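Local coordinates for protein isomaltodextranase (Arthrobacter globiformis, PDB 5AWQ) that hydrolyses alpha-1,6-glucosidic linkages of dextran-type polysaccharides, removing successive isomaltose units from the non-reducing ends, at residues 28-33 against 549-554; 42-47 against 79-84; 124-129 against 198-203; 189-194 against 238-243. All coordinates share one frame; numbering follows the deposited sequence.

In the fold
Contacts 2, 3 and 4 belong to the eight-stranded parallel barrel. Contact 1 joins that part of the chain to the C-terminal carbohydrate-binding module. Contacts 2 and 3 both touch the glucose of chain C and have centres about 13 Å apart. Contact 3 carries Asp201, probably the nucleophile; contact 2 lines the pocket beside it, with the Asp81 side chain about 6 Å from that of Asp201. Contact 4 lies about 13 Å from contact 3, centre to centre, and the two share the sheet: strands 197-200 and 242-245 are neighbours. Contact 1 meets contact 4 through Glu239, which accepts from Val30 N. Ser29 of contact 1 is hydrogen-bonded to Asp262, probably the proton donor.

Contact 1. Residues 28-33 against 549-554; sequences NSVFTR and EKADRS
Arg33 reaches across to the turn formed by Lys550 to Arg553 and has the largest share of the buried surface. Its guanidinium meets two backbone carbonyls edge-on. NE donates to Ala551 O at 2.9 Å, and NH2 donates to Lys550 O at 2.9 Å, nearly straight at 171°. Both oxygens lie in the guanidinium plane. NH2 also makes a salt bridge with Glu549 OE1, though that hydrogen bond is weak. NH1 is held from its own side by Asn28 OD1, on a lone pair of the amide. A leucine at Arg33 would probably leave Glu549 without its charged mate and Ala551 O without this donor.

Arg553 crosses Arg33 at about a right angle, and its CG sits 3.6 Å above one guanidinium face. A bend at chi3 (-75°) turns the end of Arg553 toward Asn28. There NH1 donates to Asn28 O at 2.9 Å, from above the carbonyl plane. Ala551 CB meets Val30 CG2 at 4.5 Å. A water bridges Asn28 ND2 and Glu549 OE1. The whole is an interdomain contact: a type I beta turn, linking strands 542-549 and 555-564 of the CBM6-family beta-sandwich, docks on the short helix 30-34.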
# COMPACT_ATOMS: atom_id res chain seq x y z
N ASN A 28 -1.01 6.52 9.01
CA ASN A 28 -0.43 7.76 8.49
C ASN A 28 1.08 7.85 8.74
O ASN A 28 1.60 8.91 9.12
CB ASN A 28 -1.19 8.95 9.11
CG ASN A 28 -0.82 10.30 8.53
OD1 ASN A 28 -0.72 10.48 7.31
ND2 ASN A 28 -0.64 11.28 9.40
N SER A 29 1.79 6.74 8.52
CA SER A 29 3.21 6.67 8.81
C SER A 29 4.06 7.29 7.71
O SER A 29 3.59 7.54 6.60
CB SER A 29 3.66 5.22 8.99
OG SER A 29 3.87 4.59 7.73
N VAL A 30 5.33 7.50 8.02
CA VAL A 30 6.28 7.98 7.04
C VAL A 30 6.34 7.05 5.81
O VAL A 30 6.62 7.49 4.71
CB VAL A 30 7.68 8.20 7.69
CG1 VAL A 30 8.30 6.88 8.17
CG2 VAL A 30 8.60 8.94 6.75
N PHE A 31 6.11 5.76 6.01
CA PHE A 31 6.16 4.81 4.89
C PHE A 31 5.06 5.09 3.87
O PHE A 31 5.34 5.19 2.66
CB PHE A 31 6.04 3.37 5.40
CG PHE A 31 7.22 2.95 6.21
CD1 PHE A 31 8.40 2.56 5.59
CD2 PHE A 31 7.16 2.95 7.59
CE1 PHE A 31 9.51 2.19 6.33
CE2 PHE A 31 8.26 2.57 8.34
CZ PHE A 31 9.44 2.19 7.71
N THR A 32 3.81 5.19 4.32
CA THR A 32 2.74 5.42 3.36
C THR A 32 2.72 6.86 2.86
O THR A 32 2.20 7.13 1.78
CB THR A 32 1.35 5.05 3.92
OG1 THR A 32 1.06 5.86 5.07
CG2 THR A 32 1.26 3.56 4.25
N ARG A 33 3.26 7.79 3.63
CA ARG A 33 3.31 9.19 3.18
C ARG A 33 4.39 9.48 2.17
O ARG A 33 4.26 10.39 1.36
CB ARG A 33 3.48 10.11 4.40
CG ARG A 33 2.28 10.13 5.30
CD ARG A 33 2.58 10.79 6.65
NE ARG A 33 2.85 12.21 6.49
CZ ARG A 33 1.92 13.15 6.36
NH1 ARG A 33 0.62 12.85 6.37
NH2 ARG A 33 2.29 14.42 6.18
N GLU A 549 2.38 19.60 5.08
CA GLU A 549 3.23 18.88 6.02
C GLU A 549 4.39 18.18 5.32
O GLU A 549 4.33 17.89 4.12
CB GLU A 549 2.43 17.79 6.76
CG GLU A 549 1.36 18.30 7.72
CD GLU A 549 0.51 17.20 8.33
OE1 GLU A 549 0.66 16.00 7.94
OE2 GLU A 549 -0.35 17.50 9.20
N LYS A 550 5.43 17.92 6.09
CA LYS A 550 6.54 17.07 5.65
C LYS A 550 6.08 15.61 5.70
O LYS A 550 5.08 15.30 6.32
CB LYS A 550 7.74 17.23 6.58
CG LYS A 550 8.22 18.66 6.77
CD LYS A 550 8.90 19.20 5.53
CE LYS A 550 10.19 18.48 5.26
NZ LYS A 550 11.02 19.22 4.25
N ALA A 551 6.82 14.73 5.04
CA ALA A 551 6.52 13.29 5.09
C ALA A 551 6.46 12.75 6.51
O ALA A 551 5.68 11.84 6.80
CB ALA A 551 7.52 12.49 4.27
N ASP A 552 7.25 13.33 7.42
CA ASP A 552 7.26 12.90 8.83
C ASP A 552 6.08 13.45 9.66
O ASP A 552 6.02 13.22 10.87
CB ASP A 552 8.61 13.21 9.50
CG ASP A 552 8.81 14.69 9.81
OD1 ASP A 552 7.88 15.50 9.61
OD2 ASP A 552 9.92 15.03 10.30
N ARG A 553 5.16 14.16 9.01
CA ARG A 553 3.91 14.72 9.56
C ARG A 553 4.03 16.14 10.13
O ARG A 553 3.02 16.76 10.40
CB ARG A 553 3.26 13.82 10.61
CG ARG A 553 2.85 12.45 10.07
CD ARG A 553 2.12 11.65 11.13
NE ARG A 553 3.05 11.14 12.13
CZ ARG A 553 3.27 9.86 12.44
NH1 ARG A 553 2.62 8.86 11.84
NH2 ARG A 553 4.14 9.57 13.39
N SER A 554 5.25 16.63 10.28
CA SER A 554 5.49 17.96 10.83
C SER A 554 4.81 19.03 9.98
O SER A 554 4.86 18.96 8.75
CB SER A 554 6.99 18.25 10.90
OG SER A 554 7.61 17.49 11.92
O HOH W 1 -0.89 14.19 9.25
O HOH W 2 -1.20 15.21 5.46

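Contact 2. Residues 42-47 against 79-84; sequences NIYGYS and CTDGWI. With GLC (alpha-D-glucopyranose), chain B; GLC (alpha-D-glucopyranose), chain C.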
# COMPACT_ATOMS: atom_id res chain seq x y z
N ASN A 42 12.10 -12.18 -1.80
CA ASN A 42 11.45 -13.06 -0.85
C ASN A 42 11.76 -14.52 -1.14
O ASN A 42 11.93 -14.89 -2.30
CB ASN A 42 9.93 -12.80 -0.90
CG ASN A 42 9.18 -13.45 0.23
OD1 ASN A 42 8.94 -14.65 0.24
ND2 ASN A 42 8.80 -12.65 1.21
N ILE A 43 11.83 -15.33 -0.09
CA ILE A 43 12.15 -16.74 -0.21
C ILE A 43 11.05 -17.62 -0.83
O ILE A 43 11.25 -18.80 -1.02
CB ILE A 43 12.51 -17.37 1.15
CG1 ILE A 43 11.29 -17.42 2.07
CG2 ILE A 43 13.68 -16.63 1.80
CD1 ILE A 43 11.49 -18.29 3.28
N TYR A 44 9.89 -17.04 -1.14
CA TYR A 44 8.72 -17.83 -1.56
C TYR A 44 9.00 -18.67 -2.80
O TYR A 44 8.44 -19.75 -2.92
CB TYR A 44 7.58 -16.88 -1.83
CG TYR A 44 6.22 -17.47 -2.09
CD1 TYR A 44 5.37 -17.80 -1.05
CD2 TYR A 44 5.76 -17.68 -3.41
CE1 TYR A 44 4.10 -18.29 -1.29
CE2 TYR A 44 4.50 -18.17 -3.65
CZ TYR A 44 3.67 -18.48 -2.59
OH TYR A 44 2.39 -18.95 -2.82
N GLY A 45 9.84 -18.17 -3.72
CA GLY A 45 10.15 -18.93 -4.93
C GLY A 45 10.87 -20.23 -4.62
O GLY A 45 10.77 -21.19 -5.38
N TYR A 46 11.61 -20.27 -3.51
CA TYR A 46 12.10 -21.54 -3.00
C TYR A 46 11.03 -22.31 -2.23
O TYR A 46 10.71 -23.45 -2.54
CB TYR A 46 13.31 -21.35 -2.08
CG TYR A 46 13.85 -22.69 -1.63
CD1 TYR A 46 13.31 -23.36 -0.54
CD2 TYR A 46 14.87 -23.32 -2.34
CE1 TYR A 46 13.77 -24.61 -0.15
CE2 TYR A 46 15.35 -24.56 -1.94
CZ TYR A 46 14.79 -25.20 -0.85
OH TYR A 46 15.26 -26.44 -0.45
N SER A 47 10.49 -21.69 -1.19
CA SER A 47 9.74 -22.42 -0.19
C SER A 47 8.37 -22.91 -0.67
O SER A 47 7.91 -23.96 -0.25
CB SER A 47 9.60 -21.62 1.11
OG SER A 47 10.85 -21.53 1.76
N CYS A 79 13.91 -10.93 2.37
CA CYS A 79 12.81 -11.14 3.31
C CYS A 79 12.45 -12.61 3.39
O CYS A 79 12.31 -13.28 2.39
CB CYS A 79 11.61 -10.35 2.82
SG CYS A 79 10.22 -10.25 3.98
N THR A 80 12.30 -13.11 4.61
CA THR A 80 11.81 -14.45 4.83
C THR A 80 10.29 -14.54 4.62
O THR A 80 9.63 -13.51 4.44
CB THR A 80 12.18 -14.98 6.24
OG1 THR A 80 11.57 -14.15 7.24
CG2 THR A 80 13.67 -15.00 6.44
N ASP A 81 9.75 -15.75 4.65
CA ASP A 81 8.32 -15.99 4.51
C ASP A 81 7.92 -17.07 5.53
O ASP A 81 8.52 -17.14 6.61
CB ASP A 81 7.96 -16.31 3.05
CG ASP A 81 6.48 -16.16 2.76
OD1 ASP A 81 6.02 -15.01 2.59
OD2 ASP A 81 5.78 -17.19 2.74
N GLY A 82 6.92 -17.87 5.21
CA GLY A 82 6.40 -18.88 6.11
C GLY A 82 7.25 -20.12 6.28
O GLY A 82 8.48 -20.07 6.20
N TRP A 83 6.56 -21.23 6.55
CA TRP A 83 7.20 -22.48 6.90
C TRP A 83 8.06 -22.25 8.15
O TRP A 83 9.20 -22.70 8.22
CB TRP A 83 8.00 -23.07 5.71
CG TRP A 83 7.10 -23.44 4.58
CD1 TRP A 83 6.54 -24.66 4.35
CD2 TRP A 83 6.59 -22.56 3.55
NE1 TRP A 83 5.74 -24.61 3.24
CE2 TRP A 83 5.75 -23.33 2.73
CE3 TRP A 83 6.77 -21.21 3.25
CZ2 TRP A 83 5.07 -22.79 1.64
CZ3 TRP A 83 6.10 -20.68 2.17
CH2 TRP A 83 5.28 -21.46 1.37
N ILE A 84 7.48 -21.56 9.13
CA ILE A 84 8.18 -21.23 10.39
C ILE A 84 7.81 -22.11 11.59
O ILE A 84 8.28 -21.86 12.70
CB ILE A 84 8.06 -19.71 10.75
CG1 ILE A 84 6.60 -19.18 10.70
CG2 ILE A 84 8.96 -18.88 9.85
CD1 ILE A 84 5.62 -19.85 11.62
C1 GLC B . 3.27 -21.50 4.82
C2 GLC B . 2.74 -22.94 4.86
C3 GLC B . 1.74 -23.16 5.98
C4 GLC B . 2.36 -22.69 7.29
C5 GLC B . 2.76 -21.23 7.13
C6 GLC B . 3.42 -20.64 8.38
O2 GLC B . 2.17 -23.26 3.59
O3 GLC B . 1.39 -24.54 6.05
O4 GLC B . 1.46 -22.84 8.38
O5 GLC B . 3.73 -21.11 6.10
O6 GLC B . 4.60 -21.32 8.75
C1 GLC C . -0.57 -17.76 3.53
C2 GLC C . -0.19 -16.47 2.82
C3 GLC C . 0.99 -16.64 1.88
C4 GLC C . 2.16 -17.29 2.62
C5 GLC C . 1.65 -18.60 3.23
C6 GLC C . 2.72 -19.34 4.03
O2 GLC C . -1.34 -16.00 2.12
O3 GLC C . 1.37 -15.39 1.30
O4 GLC C . 3.23 -17.55 1.71
O5 GLC C . 0.56 -18.36 4.11
O6 GLC C . 2.23 -20.64 4.36
O HOH W 3 7.07 -12.85 3.38
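The indole of Trp83 lies between Ser47 and the bound sugar. On one face Ser47 CB makes a CH-pi contact, 3.9 Å from the centroid of the six-membered ring and 26° off its normal. Over the opposite face sits the glucose of chain B, with C1 3.6 Å above the plane of the Trp83 ring. At the edge of the indole, Trp83 CH2 meets Tyr44 CE1 at 4.3 Å. The Tyr44 ring in turn has Asp81 OD2 and O4 of the chain C glucose at its own edge. The planes of the Tyr44 ring and the Asp81 carboxylate are 82° apart.

Asp81 OD2 is gripped twice. O4 of the chain C glucose donates to Asp81 OD2 at 2.8 Å. Gly82 N comes from above the carboxylate plane. The two glucoses are joined 1,6, as in isomaltose. Trp83 N donates to O5 of the chain B glucose at 2.9 Å, and Ile84 N donates to O6 of the same sugar. A side chain on Gly82 would run into that ring oxygen, so the pocket wall is closely fitted here.

Behind the sugar site, CG of Asn42 points away from its own backbone N (chi1 -168°). This lets OD1 cap Tyr44 N at 2.9 Å, in the amide plane. ND2 donates to a water that also bonds Asp81 OD1 and Thr80 O. Ile43 CG1 packs against Asp81 CB at 3.6 Å.

Asn42 and Cys79 form a parallel bridge at the ends of strands 39-42 and 77-79, with Ile43 N bonded to Cys79 O. Helix 44-50 leads off from here. Trp59 of helix 56-69 covers Ile43 and Thr80.

Contact 3. Residues 124-129 against 198-203; sequences YYNPLW and LRIDFL. With GLC (alpha-D-glucopyranose), chain C.
Tyr124 and Arg199 pair in parallel on neighbouring strands of the TIM barrel, where strands 120-124 and 197-200 run into their active-site loops. The Tyr124 ring stands nearly upright to the Asp201 carboxylate, with planes 84° apart. Its hydroxyl donates to Asp201 OD2 at 2.6 Å, on the anti side. The same OH lies at the edge of the Phe202 ring, 3.2 Å from CE2. Trp129 and Phe202 approach at a slant: Phe202 CD2 comes to the indole edge, 3.7 Å from Trp129 CZ2.

Asn126 works through both ends of its amide. ND2 donates to Asp201 O at 2.7 Å, and OD1 accepts from Leu128 N in an Asx turn. Leu203 CD2 packs against Asn126 ND2 at 3.4 Å. The Ile200 and Asn126 side chains cross at about a right angle, Ile200 CG2 against Asn126 CG. With an alanine here, Asp201 O is likely to lose this donor and the Leu128 turn its hold.

Asp201 is probably the nucleophile; Tyr124 holds its side chain, Asn126 its backbone. CG opposite the backbone N (chi1 -158°) turns the carboxylate to the sugar: Asp201 OD2 lies 3.3 Å from C1 of the chain C glucose.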
# COMPACT_ATOMS: atom_id res chain seq x y z
N TYR A 124 9.22 -12.24 8.06
CA TYR A 124 7.83 -12.71 8.16
C TYR A 124 7.65 -13.33 9.54
O TYR A 124 8.24 -14.36 9.86
CB TYR A 124 7.58 -13.74 7.05
CG TYR A 124 6.27 -14.50 7.03
CD1 TYR A 124 6.04 -15.57 7.90
CD2 TYR A 124 5.29 -14.21 6.07
CE1 TYR A 124 4.87 -16.30 7.84
CE2 TYR A 124 4.12 -14.95 6.01
CZ TYR A 124 3.93 -16.00 6.88
OH TYR A 124 2.77 -16.75 6.83
N TYR A 125 6.83 -12.70 10.36
CA TYR A 125 6.39 -13.33 11.62
C TYR A 125 5.17 -12.61 12.16
O TYR A 125 4.98 -11.42 11.90
CB TYR A 125 7.51 -13.39 12.68
CG TYR A 125 7.35 -14.61 13.57
CD1 TYR A 125 7.67 -15.86 13.09
CD2 TYR A 125 6.81 -14.52 14.86
CE1 TYR A 125 7.50 -16.99 13.86
CE2 TYR A 125 6.64 -15.65 15.65
CZ TYR A 125 6.98 -16.88 15.14
OH TYR A 125 6.81 -18.01 15.92
N ASN A 126 4.35 -13.33 12.92
CA ASN A 126 3.19 -12.78 13.57
C ASN A 126 3.46 -12.79 15.07
O ASN A 126 3.66 -13.86 15.67
CB ASN A 126 1.94 -13.61 13.21
CG ASN A 126 0.68 -13.01 13.77
OD1 ASN A 126 0.69 -12.39 14.85
ND2 ASN A 126 -0.43 -13.18 13.06
N PRO A 127 3.51 -11.60 15.69
CA PRO A 127 3.86 -11.52 17.11
C PRO A 127 2.77 -12.01 18.06
O PRO A 127 2.95 -11.97 19.28
CB PRO A 127 4.15 -10.04 17.30
CG PRO A 127 3.26 -9.36 16.32
CD PRO A 127 3.17 -10.29 15.12
N LEU A 128 1.65 -12.50 17.52
CA LEU A 128 0.64 -13.22 18.30
C LEU A 128 0.87 -14.72 18.29
O LEU A 128 0.12 -15.45 18.93
CB LEU A 128 -0.78 -12.90 17.80
CG LEU A 128 -1.41 -11.64 18.41
CD1 LEU A 128 -0.64 -10.38 18.09
CD2 LEU A 128 -2.84 -11.50 17.92
N TRP A 129 1.89 -15.19 17.58
CA TRP A 129 2.27 -16.60 17.66
C TRP A 129 3.14 -16.80 18.89
O TRP A 129 4.04 -16.00 19.16
CB TRP A 129 3.03 -17.09 16.43
CG TRP A 129 2.19 -17.41 15.23
CD1 TRP A 129 0.93 -17.92 15.21
CD2 TRP A 129 2.58 -17.24 13.86
NE1 TRP A 129 0.51 -18.09 13.92
CE2 TRP A 129 1.51 -17.70 13.07
CE3 TRP A 129 3.74 -16.79 13.23
CZ2 TRP A 129 1.55 -17.68 11.68
CZ3 TRP A 129 3.76 -16.76 11.82
CH2 TRP A 129 2.68 -17.21 11.08
N LEU A 198 8.25 -5.75 8.43
CA LEU A 198 7.74 -6.92 9.15
C LEU A 198 6.42 -7.33 8.49
O LEU A 198 5.48 -6.54 8.40
CB LEU A 198 7.50 -6.58 10.63
CG LEU A 198 7.01 -7.74 11.52
CD1 LEU A 198 8.03 -8.86 11.64
CD2 LEU A 198 6.61 -7.23 12.89
N ARG A 199 6.37 -8.59 8.04
CA ARG A 199 5.23 -9.12 7.32
C ARG A 199 4.46 -10.06 8.22
O ARG A 199 4.94 -11.12 8.58
CB ARG A 199 5.70 -9.81 6.05
CG ARG A 199 6.47 -8.87 5.14
CD ARG A 199 6.66 -9.41 3.76
NE ARG A 199 5.50 -9.11 2.95
CZ ARG A 199 4.61 -10.01 2.53
NH1 ARG A 199 3.59 -9.62 1.81
NH2 ARG A 199 4.74 -11.28 2.84
N ILE A 200 3.27 -9.61 8.60
CA ILE A 200 2.44 -10.25 9.62
C ILE A 200 1.26 -10.94 8.97
O ILE A 200 0.34 -10.26 8.46
CB ILE A 200 1.95 -9.21 10.64
CG1 ILE A 200 3.14 -8.46 11.27
CG2 ILE A 200 1.08 -9.88 11.68
CD1 ILE A 200 2.74 -7.38 12.26
N ASP A 201 1.29 -12.27 8.98
CA ASP A 201 0.32 -13.09 8.28
C ASP A 201 -0.60 -13.81 9.25
O ASP A 201 -0.36 -13.86 10.45
CB ASP A 201 1.07 -14.12 7.41
CG ASP A 201 0.25 -14.68 6.26
OD1 ASP A 201 -0.89 -14.24 6.03
OD2 ASP A 201 0.82 -15.55 5.56
N PHE A 202 -1.70 -14.33 8.69
CA PHE A 202 -2.62 -15.22 9.38
C PHE A 202 -3.49 -14.52 10.44
O PHE A 202 -4.16 -15.20 11.19
CB PHE A 202 -1.91 -16.45 9.95
CG PHE A 202 -1.52 -17.44 8.89
CD1 PHE A 202 -2.48 -18.27 8.33
CD2 PHE A 202 -0.22 -17.53 8.45
CE1 PHE A 202 -2.14 -19.19 7.38
CE2 PHE A 202 0.13 -18.43 7.47
CZ PHE A 202 -0.83 -19.25 6.93
N LEU A 203 -3.58 -13.19 10.44
CA LEU A 203 -4.48 -12.57 11.40
C LEU A 203 -5.97 -12.80 11.12
O LEU A 203 -6.74 -12.73 12.05
CB LEU A 203 -4.21 -11.09 11.62
CG LEU A 203 -2.91 -10.78 12.37
CD1 LEU A 203 -2.62 -9.29 12.23
CD2 LEU A 203 -3.01 -11.18 13.85
C1 GLC C . -0.57 -17.76 3.53
C2 GLC C . -0.19 -16.47 2.82
C3 GLC C . 0.99 -16.64 1.88
C4 GLC C . 2.16 -17.29 2.62
C5 GLC C . 1.65 -18.60 3.23
C6 GLC C . 2.72 -19.34 4.03
O2 GLC C . -1.34 -16.00 2.12
O3 GLC C . 1.37 -15.39 1.30
O4 GLC C . 3.23 -17.55 1.71
O5 GLC C . 0.56 -18.36 4.11
O6 GLC C . 2.23 -20.64 4.36

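Contact 4. Residues 189-194 against 238-243; sequences YFKDLG and GEDMEV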
# COMPACT_ATOMS: atom_id res chain seq x y z
N TYR A 189 11.71 -6.36 19.11
CA TYR A 189 12.81 -7.30 18.94
C TYR A 189 13.30 -7.29 17.50
O TYR A 189 14.47 -7.16 17.24
CB TYR A 189 12.36 -8.69 19.39
CG TYR A 189 13.25 -9.86 19.06
CD1 TYR A 189 14.41 -10.11 19.80
CD2 TYR A 189 12.92 -10.75 18.03
CE1 TYR A 189 15.19 -11.22 19.52
CE2 TYR A 189 13.70 -11.84 17.74
CZ TYR A 189 14.84 -12.07 18.49
OH TYR A 189 15.62 -13.17 18.23
N PHE A 190 12.38 -7.37 16.55
CA PHE A 190 12.80 -7.31 15.15
C PHE A 190 13.25 -5.91 14.73
O PHE A 190 14.25 -5.77 14.03
CB PHE A 190 11.68 -7.84 14.25
CG PHE A 190 11.45 -9.30 14.40
CD1 PHE A 190 12.47 -10.20 14.09
CD2 PHE A 190 10.22 -9.80 14.82
CE1 PHE A 190 12.28 -11.57 14.23
CE2 PHE A 190 10.03 -11.16 14.95
CZ PHE A 190 11.05 -12.04 14.65
N LYS A 191 12.54 -4.88 15.19
CA LYS A 191 12.92 -3.51 14.84
C LYS A 191 14.37 -3.28 15.28
O LYS A 191 15.20 -2.75 14.52
CB LYS A 191 12.00 -2.51 15.51
CG LYS A 191 12.37 -1.06 15.24
CD LYS A 191 11.88 -0.14 16.34
CE LYS A 191 10.38 -0.07 16.40
NZ LYS A 191 9.92 1.03 17.31
N ASP A 192 14.68 -3.70 16.50
CA ASP A 192 16.02 -3.51 17.07
C ASP A 192 17.10 -4.30 16.31
O ASP A 192 18.26 -3.84 16.22
CB ASP A 192 16.01 -3.91 18.55
CG ASP A 192 15.19 -2.97 19.42
OD1 ASP A 192 14.87 -1.85 19.00
OD2 ASP A 192 14.83 -3.37 20.56
N LEU A 193 16.75 -5.48 15.81
CA LEU A 193 17.64 -6.29 14.97
C LEU A 193 18.00 -5.61 13.65
O LEU A 193 18.90 -6.07 12.93
CB LEU A 193 17.04 -7.68 14.69
CG LEU A 193 17.18 -8.75 15.77
CD1 LEU A 193 16.28 -9.93 15.47
CD2 LEU A 193 18.64 -9.19 15.94
N GLY A 194 17.31 -4.53 13.32
CA GLY A 194 17.59 -3.77 12.10
C GLY A 194 16.61 -4.05 10.97
O GLY A 194 16.88 -3.74 9.81
N GLY A 238 6.16 1.84 15.35
CA GLY A 238 6.46 3.26 15.23
C GLY A 238 6.73 3.67 13.79
O GLY A 238 6.14 3.13 12.85
N GLU A 239 7.66 4.61 13.63
CA GLU A 239 8.07 5.13 12.34
C GLU A 239 9.29 4.41 11.78
O GLU A 239 9.73 4.70 10.67
CB GLU A 239 8.37 6.64 12.46
CG GLU A 239 7.14 7.48 12.73
CD GLU A 239 6.25 7.60 11.51
OE1 GLU A 239 6.31 8.62 10.80
OE2 GLU A 239 5.50 6.66 11.25
N ASP A 240 9.85 3.47 12.54
CA ASP A 240 11.09 2.81 12.15
C ASP A 240 10.91 1.56 11.29
O ASP A 240 11.82 1.19 10.55
CB ASP A 240 11.93 2.41 13.38
CG ASP A 240 12.53 3.60 14.09
OD1 ASP A 240 12.59 4.69 13.52
OD2 ASP A 240 12.97 3.44 15.24
N MET A 241 9.77 0.89 11.45
CA MET A 241 9.52 -0.40 10.80
C MET A 241 8.15 -0.40 10.14
O MET A 241 7.15 0.03 10.70
CB MET A 241 9.65 -1.54 11.81
CG MET A 241 9.70 -2.93 11.17
SD MET A 241 10.20 -4.21 12.35
CE MET A 241 8.66 -4.19 13.26
N GLU A 242 8.15 -0.86 8.88
CA GLU A 242 6.99 -0.90 8.05
C GLU A 242 6.18 -2.15 8.35
O GLU A 242 6.73 -3.24 8.48
CB GLU A 242 7.44 -0.86 6.59
CG GLU A 242 6.32 -0.62 5.58
CD GLU A 242 6.82 -0.19 4.22
OE1 GLU A 242 7.91 -0.63 3.81
OE2 GLU A 242 6.10 0.56 3.55
N VAL A 243 4.87 -1.97 8.47
CA VAL A 243 3.95 -3.02 8.92
C VAL A 243 3.12 -3.51 7.73
O VAL A 243 2.27 -2.81 7.22
CB VAL A 243 3.03 -2.48 10.02
CG1 VAL A 243 2.00 -3.51 10.43
CG2 VAL A 243 3.84 -2.04 11.24
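The last turns of helix 179-193 pass beside the loop ahead of strand 242-245, and the closest CA atoms are those of Lys191 and Met241, 6.1 Å apart. Met241 reaches toward the helix with its CG opposite the backbone N (chi1 -168°). Its SD rests 3.7 Å from Lys191 N and 4.0 Å from Lys191 CB. It also touches Phe190 CB, at 4.4 Å. These are packing contacts of the thioether with the helix flank.

Lys191 has the most surface buried. Its chain crosses Asp240 at about a right angle, with Lys191 CD 3.9 Å from Asp240 CB. A bend at chi3 (-66°) swings the amine on past the carboxylate. Lys191 NZ stays 4.4 Å from Asp240 OD2, beyond salt-bridge distance, and donates instead to Ala236 O at the end of helix 223-237. Gly238 ends that helix with positive phi; a CB there would come 3.6 Å from Lys191 NZ.

The contact thus joins two barrel helix ends to a strand start. Leu198 of strand 197-200 touches both Phe190 and Met241, and Trp107 of helix 107-116 meets Phe190 edge-to-face.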